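Local coordinates for cytochrome c (Hydrogenophilus thermoluteolus, PDB 2D0S), which binds a covalently attached heme c and probably serves as an electron carrier, as small class I c-type cytochromes do, at residues K26-K31 and R73-L78; K30-A35 and G50-V55; K39-V44 and D67-V72. All blocks are in the same frame, centred on the assembly; numbering follows the deposited sequence.

Overall arrangement
All three contacts lie in the helices and loops round one heme c, and they differ in burial. Interaction 3 is the core contact: helices 37-46 and 65-75 meet through buried aliphatic side chains, the centre of the contact about 6 Å from the centre of the chain. Interaction 1 uses the end of that helix 65-75 against helix 25-31; it is partly buried and again apolar, with backbone carbonyls taking part. Interaction 2 starts from the last turn of helix 25-31 and is nearer the surface, where polar groups of Tyr32, Val51 and Trp52 bind the heme propionates. Lys43 of interaction 3 reaches the same propionates, and Leu76 of interaction 1 packs on Tyr32 and Leu40.

Interaction 1. Residues K26-K31 and R73-L78; sequences KDVAKK and RWVLTL
Helix 25-31 comes close to the C-terminal end of helix 65-75, with the CA atoms of Ala29 and Leu76 4.4 Å apart and those of Lys26 and Leu78 5.7 Å apart. In this small cytochrome c fold the contact brings the C-terminal turn against a helix that borders the heme. The narrow spacing is consistent with the small side chain of Ala29: its CB lies 3.5 Å from Val75 O and equally near Leu78 O, so it sits against backbone carbonyls, not side chains. One helical turn earlier, Lys26 lays its CG alongside the carbonyl of Leu78. Beside Ala29, Val28 and Val75 cross obliquely, branch to branch. Each turns CG1 anti to its own backbone N (chi1 169° and 167°), which brings the two CG1 methyls to 3.7 Å, while Val28 also touches the heme. Leu76 adds its CD2 methyl more loosely to Val28 and packs further on Val37 and Leu40 of helix 37-46. The chain reverses in a type I beta turn from Val75 to Leu78; just before it, Trp74 O accepts from both Thr77 N and Thr77 OG1, the hydroxyl oxygen 2.8 Å away on a lone pair in the carbonyl plane.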
loop_
_atom_site.group_PDB
_atom_site.type_symbol
_atom_site.label_atom_id
_atom_site.label_comp_id
_atom_site.label_asym_id
_atom_site.label_seq_id
_atom_site.Cartn_x
_atom_site.Cartn_y
_atom_site.Cartn_z
ATOM N N LYS A 26 3.515 3.885 7.781
ATOM C CA LYS A 26 3.908 5.208 8.285
ATOM C C LYS A 26 4.981 5.865 7.392
ATOM O O LYS A 26 4.938 7.056 7.161
ATOM C CB LYS A 26 4.403 5.120 9.742
ATOM C CG LYS A 26 3.317 5.167 10.816
ATOM C CD LYS A 26 3.984 5.280 12.217
ATOM C CE LYS A 26 2.994 5.681 13.328
ATOM N NZ LYS A 26 2.539 7.114 13.229
ATOM N N ASP A 27 5.864 5.040 6.817
ATOM C CA ASP A 27 6.888 5.541 5.857
ATOM C C ASP A 27 6.237 5.910 4.515
ATOM O O ASP A 27 6.652 6.885 3.852
ATOM C CB ASP A 27 7.966 4.467 5.590
ATOM C CG ASP A 27 9.186 4.585 6.520
ATOM O OD1 ASP A 27 10.153 3.814 6.294
ATOM O OD2 ASP A 27 9.177 5.402 7.485
ATOM N N VAL A 28 5.186 5.162 4.157
ATOM C CA VAL A 28 4.458 5.458 2.916
ATOM C C VAL A 28 3.770 6.807 3.113
ATOM O O VAL A 28 3.941 7.688 2.293
ATOM C CB VAL A 28 3.435 4.360 2.494
ATOM C CG1 VAL A 28 2.490 4.896 1.305
ATOM C CG2 VAL A 28 4.184 3.055 2.045
ATOM N N ALA A 29 3.060 6.983 4.235
ATOM C CA ALA A 29 2.427 8.275 4.555
ATOM C C ALA A 29 3.442 9.455 4.590
ATOM O O ALA A 29 3.091 10.584 4.270
ATOM C CB ALA A 29 1.703 8.179 5.868
ATOM N N LYS A 30 4.688 9.190 5.010
ATOM C CA LYS A 30 5.741 10.222 5.063
ATOM C C LYS A 30 6.283 10.581 3.668
ATOM O O LYS A 30 6.672 11.707 3.404
ATOM C CB LYS A 30 6.892 9.764 5.967
ATOM C CG LYS A 30 6.662 10.088 7.428
ATOM C CD LYS A 30 7.638 9.299 8.355
ATOM C CE LYS A 30 7.067 9.196 9.755
ATOM N NZ LYS A 30 7.999 8.386 10.654
ATOM N N LYS A 31 6.248 9.634 2.761
ATOM C CA LYS A 31 6.746 9.891 1.459
ATOM C C LYS A 31 5.703 10.544 0.535
ATOM O O LYS A 31 6.056 11.293 -0.349
ATOM C CB LYS A 31 7.280 8.611 0.855
ATOM C CG LYS A 31 8.231 8.829 -0.300
ATOM C CD LYS A 31 9.116 7.596 -0.502
ATOM C CE LYS A 31 9.680 7.517 -1.941
ATOM N NZ LYS A 31 8.625 7.766 -3.025
ATOM N N ARG A 73 -6.072 5.509 0.781
ATOM C CA ARG A 73 -6.384 6.795 1.425
ATOM C C ARG A 73 -6.230 6.682 2.932
ATOM O O ARG A 73 -5.804 7.620 3.584
ATOM C CB ARG A 73 -7.772 7.309 1.017
ATOM C CG ARG A 73 -7.850 7.695 -0.437
ATOM C CD ARG A 73 -9.212 8.423 -0.806
ATOM N NE ARG A 73 -9.291 8.701 -2.242
ATOM C CZ ARG A 73 -8.775 9.787 -2.827
ATOM N NH1 ARG A 73 -8.209 10.718 -2.095
ATOM N NH2 ARG A 73 -8.880 9.965 -4.143
ATOM N N TRP A 74 -6.505 5.498 3.478
ATOM C CA TRP A 74 -6.331 5.275 4.903
ATOM C C TRP A 74 -4.829 5.250 5.307
ATOM O O TRP A 74 -4.437 5.912 6.244
ATOM C CB TRP A 74 -7.053 4.000 5.348
ATOM C CG TRP A 74 -6.612 3.537 6.677
ATOM C CD1 TRP A 74 -6.885 4.120 7.876
ATOM C CD2 TRP A 74 -5.682 2.466 6.951
ATOM N NE1 TRP A 74 -6.251 3.441 8.885
ATOM C CE2 TRP A 74 -5.496 2.426 8.339
ATOM C CE3 TRP A 74 -4.990 1.555 6.150
ATOM C CZ2 TRP A 74 -4.631 1.533 8.940
ATOM C CZ3 TRP A 74 -4.168 0.665 6.729
ATOM C CH2 TRP A 74 -4.005 0.623 8.125
ATOM N N VAL A 75 -4.014 4.450 4.612
ATOM C CA VAL A 75 -2.562 4.490 4.788
ATOM C C VAL A 75 -2.051 5.923 4.911
ATOM O O VAL A 75 -1.223 6.236 5.794
ATOM C CB VAL A 75 -1.838 3.784 3.638
ATOM C CG1 VAL A 75 -0.312 4.111 3.652
ATOM C CG2 VAL A 75 -2.049 2.287 3.752
ATOM N N LEU A 76 -2.556 6.824 4.073
ATOM C CA LEU A 76 -1.955 8.149 4.013
ATOM C C LEU A 76 -2.297 9.034 5.217
ATOM O O LEU A 76 -1.687 10.091 5.417
ATOM C CB LEU A 76 -2.276 8.869 2.713
ATOM C CG LEU A 76 -1.760 8.334 1.391
ATOM C CD1 LEU A 76 -2.353 9.147 0.261
ATOM C CD2 LEU A 76 -0.248 8.304 1.300
ATOM N N THR A 77 -3.290 8.636 5.992
ATOM C CA THR A 77 -3.658 9.394 7.197
ATOM C C THR A 77 -2.844 9.005 8.447
ATOM O O THR A 77 -2.988 9.635 9.477
ATOM C CB THR A 77 -5.166 9.227 7.533
ATOM O OG1 THR A 77 -5.398 7.889 7.992
ATOM C CG2 THR A 77 -6.022 9.496 6.311
ATOM N N LEU A 78 -2.026 7.949 8.365
ATOM C CA LEU A 78 -1.209 7.492 9.519
ATOM C C LEU A 78 -0.025 8.377 9.708
ATOM O O LEU A 78 1.056 8.058 9.256
ATOM C CB LEU A 78 -0.721 6.056 9.329
ATOM C CG LEU A 78 -1.844 5.116 8.908
ATOM C CD1 LEU A 78 -1.338 3.753 8.539
ATOM C CD2 LEU A 78 -2.923 5.063 10.034
#

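Interaction 2. Residues K30-A35 and G50-V55. With HEC (heme c), chain B.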
loop_
_atom_site.group_PDB
_atom_site.type_symbol
_atom_site.label_atom_id
_atom_site.label_comp_id
_atom_site.label_asym_id
_atom_site.label_seq_id
_atom_site.Cartn_x
_atom_site.Cartn_y
_atom_site.Cartn_z
ATOM N N LYS A 30 4.688 9.190 5.010
ATOM C CA LYS A 30 5.741 10.222 5.063
ATOM C C LYS A 30 6.283 10.581 3.668
ATOM O O LYS A 30 6.672 11.707 3.404
ATOM C CB LYS A 30 6.892 9.764 5.967
ATOM C CG LYS A 30 6.662 10.088 7.428
ATOM C CD LYS A 30 7.638 9.299 8.355
ATOM C CE LYS A 30 7.067 9.196 9.755
ATOM N NZ LYS A 30 7.999 8.386 10.654
ATOM N N LYS A 31 6.248 9.634 2.761
ATOM C CA LYS A 31 6.746 9.891 1.459
ATOM C C LYS A 31 5.703 10.544 0.535
ATOM O O LYS A 31 6.056 11.293 -0.349
ATOM C CB LYS A 31 7.280 8.611 0.855
ATOM C CG LYS A 31 8.231 8.829 -0.300
ATOM C CD LYS A 31 9.116 7.596 -0.502
ATOM C CE LYS A 31 9.680 7.517 -1.941
ATOM N NZ LYS A 31 8.625 7.766 -3.025
ATOM N N TYR A 32 4.419 10.232 0.722
ATOM C CA TYR A 32 3.407 10.719 -0.224
ATOM C C TYR A 32 2.403 11.616 0.434
ATOM O O TYR A 32 2.324 11.669 1.695
ATOM C CB TYR A 32 2.694 9.555 -0.881
ATOM C CG TYR A 32 3.622 8.648 -1.602
ATOM C CD1 TYR A 32 4.109 8.986 -2.863
ATOM C CD2 TYR A 32 4.071 7.466 -1.008
ATOM C CE1 TYR A 32 4.989 8.156 -3.536
ATOM C CE2 TYR A 32 4.940 6.609 -1.687
ATOM C CZ TYR A 32 5.390 6.961 -2.945
ATOM O OH TYR A 32 6.199 6.103 -3.635
ATOM N N THR A 33 1.512 12.178 -0.397
ATOM C CA THR A 33 0.345 12.891 0.147
ATOM C C THR A 33 -0.923 12.416 -0.605
ATOM O O THR A 33 -0.829 11.640 -1.560
ATOM C CB THR A 33 0.423 14.377 -0.009
ATOM O OG1 THR A 33 0.336 14.671 -1.401
ATOM C CG2 THR A 33 1.734 14.939 0.572
ATOM N N GLU A 34 -2.079 12.970 -0.242
ATOM C CA GLU A 34 -3.314 12.624 -0.957
ATOM C C GLU A 34 -3.205 12.972 -2.462
ATOM O O GLU A 34 -3.997 12.505 -3.266
ATOM C CB GLU A 34 -4.521 13.309 -0.344
ATOM C CG GLU A 34 -4.383 14.838 -0.259
ATOM C CD GLU A 34 -3.767 15.342 1.095
ATOM O OE1 GLU A 34 -3.134 14.549 1.832
ATOM O OE2 GLU A 34 -3.930 16.540 1.399
ATOM N N ALA A 35 -2.200 13.757 -2.827
ATOM C CA ALA A 35 -2.027 14.141 -4.220
ATOM C C ALA A 35 -1.702 12.929 -5.012
ATOM O O ALA A 35 -1.906 12.922 -6.230
ATOM C CB ALA A 35 -0.943 15.178 -4.387
ATOM N N GLY A 50 11.464 -1.317 -7.031
ATOM C CA GLY A 50 12.402 -0.231 -7.187
ATOM C C GLY A 50 12.331 1.081 -6.449
ATOM O O GLY A 50 13.332 1.782 -6.283
ATOM N N VAL A 51 11.154 1.412 -5.960
ATOM C CA VAL A 51 11.030 2.622 -5.167
ATOM C C VAL A 51 11.661 2.485 -3.795
ATOM O O VAL A 51 12.314 3.406 -3.315
ATOM C CB VAL A 51 9.577 3.072 -5.086
ATOM C CG1 VAL A 51 9.465 4.303 -4.271
ATOM C CG2 VAL A 51 9.025 3.268 -6.505
ATOM N N TRP A 52 11.456 1.338 -3.150
ATOM C CA TRP A 52 11.986 1.070 -1.818
ATOM C C TRP A 52 13.074 -0.023 -1.797
ATOM O O TRP A 52 13.650 -0.319 -0.745
ATOM C CB TRP A 52 10.804 0.622 -0.942
ATOM C CG TRP A 52 9.699 1.673 -0.811
ATOM C CD1 TRP A 52 8.653 1.841 -1.630
ATOM C CD2 TRP A 52 9.581 2.695 0.221
ATOM N NE1 TRP A 52 7.852 2.888 -1.179
ATOM C CE2 TRP A 52 8.382 3.380 -0.011
ATOM C CE3 TRP A 52 10.333 3.017 1.375
ATOM C CZ2 TRP A 52 7.960 4.457 0.795
ATOM C CZ3 TRP A 52 9.892 4.061 2.184
ATOM C CH2 TRP A 52 8.726 4.775 1.880
ATOM N N GLY A 53 13.252 -0.715 -2.930
ATOM C CA GLY A 53 14.165 -1.844 -2.942
ATOM C C GLY A 53 13.969 -2.674 -4.181
ATOM O O GLY A 53 13.139 -2.334 -5.049
ATOM N N PRO A 54 14.699 -3.799 -4.273
ATOM C CA PRO A 54 14.626 -4.668 -5.446
ATOM C C PRO A 54 13.522 -5.724 -5.418
ATOM O O PRO A 54 13.302 -6.381 -6.427
ATOM C CB PRO A 54 15.988 -5.358 -5.434
ATOM C CG PRO A 54 16.306 -5.494 -3.947
ATOM C CD PRO A 54 15.742 -4.236 -3.310
ATOM N N VAL A 55 12.916 -5.984 -4.259
ATOM C CA VAL A 55 11.839 -7.019 -4.190
ATOM C C VAL A 55 10.457 -6.464 -4.592
ATOM O O VAL A 55 10.051 -5.415 -4.113
ATOM C CB VAL A 55 11.821 -7.787 -2.831
ATOM C CG1 VAL A 55 12.393 -6.935 -1.723
ATOM C CG2 VAL A 55 10.425 -8.281 -2.480
HETATM FE FE HEC B . 2.644 -3.501 -0.883
HETATM C CHA HEC B . 5.022 -1.197 -1.797
HETATM C CHB HEC B . 0.360 -1.063 -0.398
HETATM C CHC HEC B . 0.239 -5.904 -0.547
HETATM C CHD HEC B . 5.097 -5.954 -0.808
HETATM N NA HEC B . 2.678 -1.555 -1.037
HETATM C C1A HEC B . 3.767 -0.757 -1.431
HETATM C C2A HEC B . 3.351 0.626 -1.425
HETATM C C3A HEC B . 2.072 0.682 -0.994
HETATM C C4A HEC B . 1.619 -0.691 -0.766
HETATM C CMA HEC B . 1.189 1.959 -0.830
HETATM C CAA HEC B . 4.273 1.829 -1.785
HETATM C CBA HEC B . 4.258 1.958 -3.307
HETATM C CGA HEC B . 5.344 2.872 -3.804
HETATM O O1A HEC B . 5.910 3.653 -3.007
HETATM O O2A HEC B . 5.612 2.841 -5.018
HETATM N NB HEC B . 0.673 -3.508 -0.559
HETATM C C1B HEC B . -0.096 -2.373 -0.401
HETATM C C2B HEC B . -1.475 -2.776 -0.329
HETATM C C3B HEC B . -1.515 -4.121 -0.343
HETATM C C4B HEC B . -0.160 -4.592 -0.539
HETATM C CMB HEC B . -2.621 -1.777 -0.066
HETATM C CAB HEC B . -2.752 -5.070 -0.183
HETATM C CBB HEC B . -3.851 -4.760 -1.226
HETATM N NC HEC B . 2.677 -5.501 -0.694
HETATM C C1C HEC B . 1.551 -6.321 -0.550
HETATM C C2C HEC B . 1.984 -7.683 -0.340
HETATM C C3C HEC B . 3.324 -7.716 -0.615
HETATM C C4C HEC B . 3.773 -6.339 -0.701
HETATM C CMC HEC B . 0.984 -8.858 -0.394
HETATM C CAC HEC B . 4.368 -8.896 -0.536
HETATM C CBC HEC B . 3.905 -10.305 -0.928
HETATM N ND HEC B . 4.783 -3.578 -1.295
HETATM C C1D HEC B . 5.551 -4.727 -1.233
HETATM C C2D HEC B . 6.913 -4.398 -1.580
HETATM C C3D HEC B . 6.884 -2.913 -1.849
HETATM C C4D HEC B . 5.522 -2.487 -1.642
HETATM C CMD HEC B . 8.099 -5.373 -1.658
HETATM C CAD HEC B . 8.020 -2.025 -2.335
HETATM C CBD HEC B . 7.872 -1.920 -3.841
HETATM C CGD HEC B . 8.988 -1.017 -4.341
HETATM O O1D HEC B . 10.099 -1.130 -3.775
HETATM O O2D HEC B . 8.759 -0.193 -5.292
#
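The heme propionate site is built here from the end of helix 25-31 and the loop 50-55, whose nearest CA atoms, those of Lys31 and Val51, are still 10.7 Å apart. Side chains and the heme therefore bridge the gap. Propionate oxygen O1A of the heme takes two side-chain hydrogen bonds, one from each segment: Tyr32 OH stands 2.5 Å from O1A, and Trp52 NE1 gives its N-H to O1A over 2.8 Å at 158°. O1A lies near the plane of both rings, at the edge of each, so neither ring stacks on the carboxylate. Tyr32 is the first residue to leave helical backbone angles, and its CG stands anti to the carbonyl carbon (chi1 -58°), with the ring extending to the propionate. The second propionate is held by backbone: Val51 N donates to O2D of the heme at 3.0 Å, and Trp52 N to O1D at 2.9 Å, so its two oxygens are gripped by successive amides. The loop is closed on itself by Gly50 N bonded to Gly53 O. Lys31 runs past Trp52 in the opposite direction, its CD 3.6 Å from Trp52 CZ2, then bends at its last torsion, leaving NZ 3.8 Å from Val51 CG1 and weakly bonded to Tyr32 OH. Lys43 NZ, from helix 37-46, also bonds to the propionates. Such hydrogen bonding of heme propionates by Tyr, Trp and backbone N-H groups is as in the heme pocket of small bacterial class I cytochromes c.

Interaction 3. Residues K39-V44 and D67-V72. With HEC (heme c), chain B.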
loop_
_atom_site.group_PDB
_atom_site.type_symbol
_atom_site.label_atom_id
_atom_site.label_comp_id
_atom_site.label_asym_id
_atom_site.label_seq_id
_atom_site.Cartn_x
_atom_site.Cartn_y
_atom_site.Cartn_z
ATOM N N LYS A 39 -1.657 7.361 -8.365
ATOM C CA LYS A 39 -0.348 6.695 -8.644
ATOM C C LYS A 39 -0.129 5.443 -7.782
ATOM O O LYS A 39 0.212 4.371 -8.288
ATOM C CB LYS A 39 0.803 7.709 -8.416
ATOM C CG LYS A 39 2.201 7.124 -8.450
ATOM C CD LYS A 39 3.098 7.694 -7.295
ATOM C CE LYS A 39 3.529 9.153 -7.529
ATOM N NZ LYS A 39 4.415 9.252 -8.736
ATOM N N LEU A 40 -0.423 5.560 -6.495
ATOM C CA LEU A 40 -0.260 4.429 -5.580
ATOM C C LEU A 40 -1.214 3.291 -5.888
ATOM O O LEU A 40 -0.859 2.113 -5.738
ATOM C CB LEU A 40 -0.435 4.886 -4.113
ATOM C CG LEU A 40 0.647 5.841 -3.694
ATOM C CD1 LEU A 40 0.380 6.376 -2.292
ATOM C CD2 LEU A 40 1.952 5.112 -3.743
ATOM N N VAL A 41 -2.461 3.643 -6.190
ATOM C CA VAL A 41 -3.443 2.672 -6.551
ATOM C C VAL A 41 -2.991 1.821 -7.750
ATOM O O VAL A 41 -3.133 0.608 -7.715
ATOM C CB VAL A 41 -4.845 3.346 -6.837
ATOM C CG1 VAL A 41 -5.802 2.356 -7.568
ATOM C CG2 VAL A 41 -5.473 3.831 -5.529
ATOM N N GLU A 42 -2.441 2.447 -8.795
ATOM C CA GLU A 42 -1.892 1.694 -9.952
ATOM C C GLU A 42 -0.736 0.751 -9.541
ATOM O O GLU A 42 -0.642 -0.385 -10.016
ATOM C CB GLU A 42 -1.418 2.642 -11.080
ATOM C CG GLU A 42 -2.173 2.481 -12.410
ATOM C CD GLU A 42 -3.732 2.430 -12.224
ATOM O OE1 GLU A 42 -4.344 3.442 -11.755
ATOM O OE2 GLU A 42 -4.335 1.363 -12.519
ATOM N N LYS A 43 0.132 1.242 -8.663
ATOM C CA LYS A 43 1.252 0.454 -8.137
ATOM C C LYS A 43 0.769 -0.838 -7.389
ATOM O O LYS A 43 1.358 -1.896 -7.507
ATOM C CB LYS A 43 2.117 1.352 -7.218
ATOM C CG LYS A 43 3.312 0.654 -6.566
ATOM C CD LYS A 43 4.255 0.019 -7.606
ATOM C CE LYS A 43 5.499 -0.563 -6.929
ATOM N NZ LYS A 43 6.508 0.522 -6.531
ATOM N N VAL A 44 -0.276 -0.729 -6.600
ATOM C CA VAL A 44 -0.768 -1.868 -5.855
ATOM C C VAL A 44 -1.373 -2.844 -6.874
ATOM O O VAL A 44 -1.087 -4.059 -6.844
ATOM C CB VAL A 44 -1.819 -1.450 -4.822
ATOM C CG1 VAL A 44 -2.394 -2.684 -4.105
ATOM C CG2 VAL A 44 -1.215 -0.411 -3.817
ATOM N N ASP A 67 -11.590 -0.933 -3.566
ATOM C CA ASP A 67 -11.060 -1.348 -2.279
ATOM C C ASP A 67 -9.658 -0.912 -2.107
ATOM O O ASP A 67 -9.303 -0.405 -1.044
ATOM C CB ASP A 67 -11.125 -2.840 -2.119
ATOM C CG ASP A 67 -12.550 -3.334 -1.942
ATOM O OD1 ASP A 67 -13.442 -2.509 -1.678
ATOM O OD2 ASP A 67 -12.753 -4.554 -2.026
ATOM N N ILE A 68 -8.847 -1.079 -3.155
ATOM C CA ILE A 68 -7.481 -0.627 -3.092
ATOM C C ILE A 68 -7.438 0.871 -2.734
ATOM O O ILE A 68 -6.698 1.278 -1.848
ATOM C CB ILE A 68 -6.726 -0.867 -4.417
ATOM C CG1 ILE A 68 -6.592 -2.365 -4.673
ATOM C CG2 ILE A 68 -5.361 -0.219 -4.339
ATOM C CD1 ILE A 68 -6.039 -2.701 -6.053
ATOM N N GLU A 69 -8.240 1.687 -3.414
ATOM C CA GLU A 69 -8.205 3.135 -3.146
ATOM C C GLU A 69 -8.589 3.482 -1.696
ATOM O O GLU A 69 -7.956 4.299 -1.066
ATOM C CB GLU A 69 -9.089 3.886 -4.125
ATOM C CG GLU A 69 -9.045 5.405 -3.978
ATOM C CD GLU A 69 -10.124 6.079 -4.801
ATOM O OE1 GLU A 69 -10.474 7.217 -4.505
ATOM O OE2 GLU A 69 -10.673 5.422 -5.683
ATOM N N LYS A 70 -9.627 2.848 -1.185
ATOM C CA LYS A 70 -9.948 2.906 0.237
ATOM C C LYS A 70 -8.711 2.631 1.155
ATOM O O LYS A 70 -8.477 3.349 2.121
ATOM C CB LYS A 70 -11.056 1.890 0.530
ATOM C CG LYS A 70 -11.985 2.233 1.658
ATOM C CD LYS A 70 -13.429 1.605 1.387
ATOM C CE LYS A 70 -14.381 1.747 2.601
ATOM N NZ LYS A 70 -13.666 1.966 3.941
ATOM N N ILE A 71 -7.970 1.556 0.893
ATOM C CA ILE A 71 -6.859 1.197 1.778
ATOM C C ILE A 71 -5.802 2.291 1.649
ATOM O O ILE A 71 -5.358 2.861 2.643
ATOM C CB ILE A 71 -6.277 -0.171 1.441
ATOM C CG1 ILE A 71 -7.329 -1.290 1.695
ATOM C CG2 ILE A 71 -4.915 -0.413 2.248
ATOM C CD1 ILE A 71 -7.001 -2.673 0.909
ATOM N N VAL A 72 -5.563 2.727 0.420
ATOM C CA VAL A 72 -4.534 3.699 0.179
ATOM C C VAL A 72 -4.827 5.055 0.838
ATOM O O VAL A 72 -3.949 5.648 1.492
ATOM C CB VAL A 72 -4.202 3.843 -1.311
ATOM C CG1 VAL A 72 -3.461 5.140 -1.554
ATOM C CG2 VAL A 72 -3.327 2.609 -1.809
HETATM FE FE HEC B . 2.644 -3.501 -0.883
HETATM C CHA HEC B . 5.022 -1.197 -1.797
HETATM C CHB HEC B . 0.360 -1.063 -0.398
HETATM C CHC HEC B . 0.239 -5.904 -0.547
HETATM C CHD HEC B . 5.097 -5.954 -0.808
HETATM N NA HEC B . 2.678 -1.555 -1.037
HETATM C C1A HEC B . 3.767 -0.757 -1.431
HETATM C C2A HEC B . 3.351 0.626 -1.425
HETATM C C3A HEC B . 2.072 0.682 -0.994
HETATM C C4A HEC B . 1.619 -0.691 -0.766
HETATM C CMA HEC B . 1.189 1.959 -0.830
HETATM C CAA HEC B . 4.273 1.829 -1.785
HETATM C CBA HEC B . 4.258 1.958 -3.307
HETATM C CGA HEC B . 5.344 2.872 -3.804
HETATM O O1A HEC B . 5.910 3.653 -3.007
HETATM O O2A HEC B . 5.612 2.841 -5.018
HETATM N NB HEC B . 0.673 -3.508 -0.559
HETATM C C1B HEC B . -0.096 -2.373 -0.401
HETATM C C2B HEC B . -1.475 -2.776 -0.329
HETATM C C3B HEC B . -1.515 -4.121 -0.343
HETATM C C4B HEC B . -0.160 -4.592 -0.539
HETATM C CMB HEC B . -2.621 -1.777 -0.066
HETATM C CAB HEC B . -2.752 -5.070 -0.183
HETATM C CBB HEC B . -3.851 -4.760 -1.226
HETATM N NC HEC B . 2.677 -5.501 -0.694
HETATM C C1C HEC B . 1.551 -6.321 -0.550
HETATM C C2C HEC B . 1.984 -7.683 -0.340
HETATM C C3C HEC B . 3.324 -7.716 -0.615
HETATM C C4C HEC B . 3.773 -6.339 -0.701
HETATM C CMC HEC B . 0.984 -8.858 -0.394
HETATM C CAC HEC B . 4.368 -8.896 -0.536
HETATM C CBC HEC B . 3.905 -10.305 -0.928
HETATM N ND HEC B . 4.783 -3.578 -1.295
HETATM C C1D HEC B . 5.551 -4.727 -1.233
HETATM C C2D HEC B . 6.913 -4.398 -1.580
HETATM C C3D HEC B . 6.884 -2.913 -1.849
HETATM C C4D HEC B . 5.522 -2.487 -1.642
HETATM C CMD HEC B . 8.099 -5.373 -1.658
HETATM C CAD HEC B . 8.020 -2.025 -2.335
HETATM C CBD HEC B . 7.872 -1.920 -3.841
HETATM C CGD HEC B . 8.988 -1.017 -4.341
HETATM O O1D HEC B . 10.099 -1.130 -3.775
HETATM O O2D HEC B . 8.759 -0.193 -5.292
#
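Val44 and Ile68 meet at one end of the contact, sliding past each other in opposite directions, with Ile68 CG2 3.8 Å from Val44 CB. In Ile68, CG1 stands anti to the carbonyl carbon (chi1 -66°), which leaves CG2 anti to the backbone N and against Val44. Val41 brings its CG2 to the backbone of the other helix, 3.7 Å from Glu69 CA, close to the point where the CA atoms of Val41 and Glu69 are nearest. Val72 CG1 meets Leu40 CB at 4.0 Å, and Val72 CG2 faces Val44 CG2. The axes of segments 39-44 and 67-72, which carry these residues, come within 9.4 Å, their N-to-C directions 122° apart, a steep crossing in which the buried helix pair of the cytochrome c fold flanks the heme. From this pair the next layer is the heme itself: Val44 CG2 approaches CHB, Leu40 CD2 touches a propionate carbon, and Ile71 CG2 is 3.5 Å from heme CMB. Lys43, one residue before Val44, faces the propionates instead. Its chain bends at chi2 (57°) and again at chi4, placing NZ 2.7 Å from heme O2D and 2.9 Å from O2A, so one ammonium spans both carboxylates. A methionine in its place would probably leave the two propionates without the cation that joins them, their like charges less balanced. Farther out, Glu69 turns its carboxylate to Arg73, through a salt bridge from OE1 to NE, and Ile71 packs on Leu4 and Ala5 of helix 2-7.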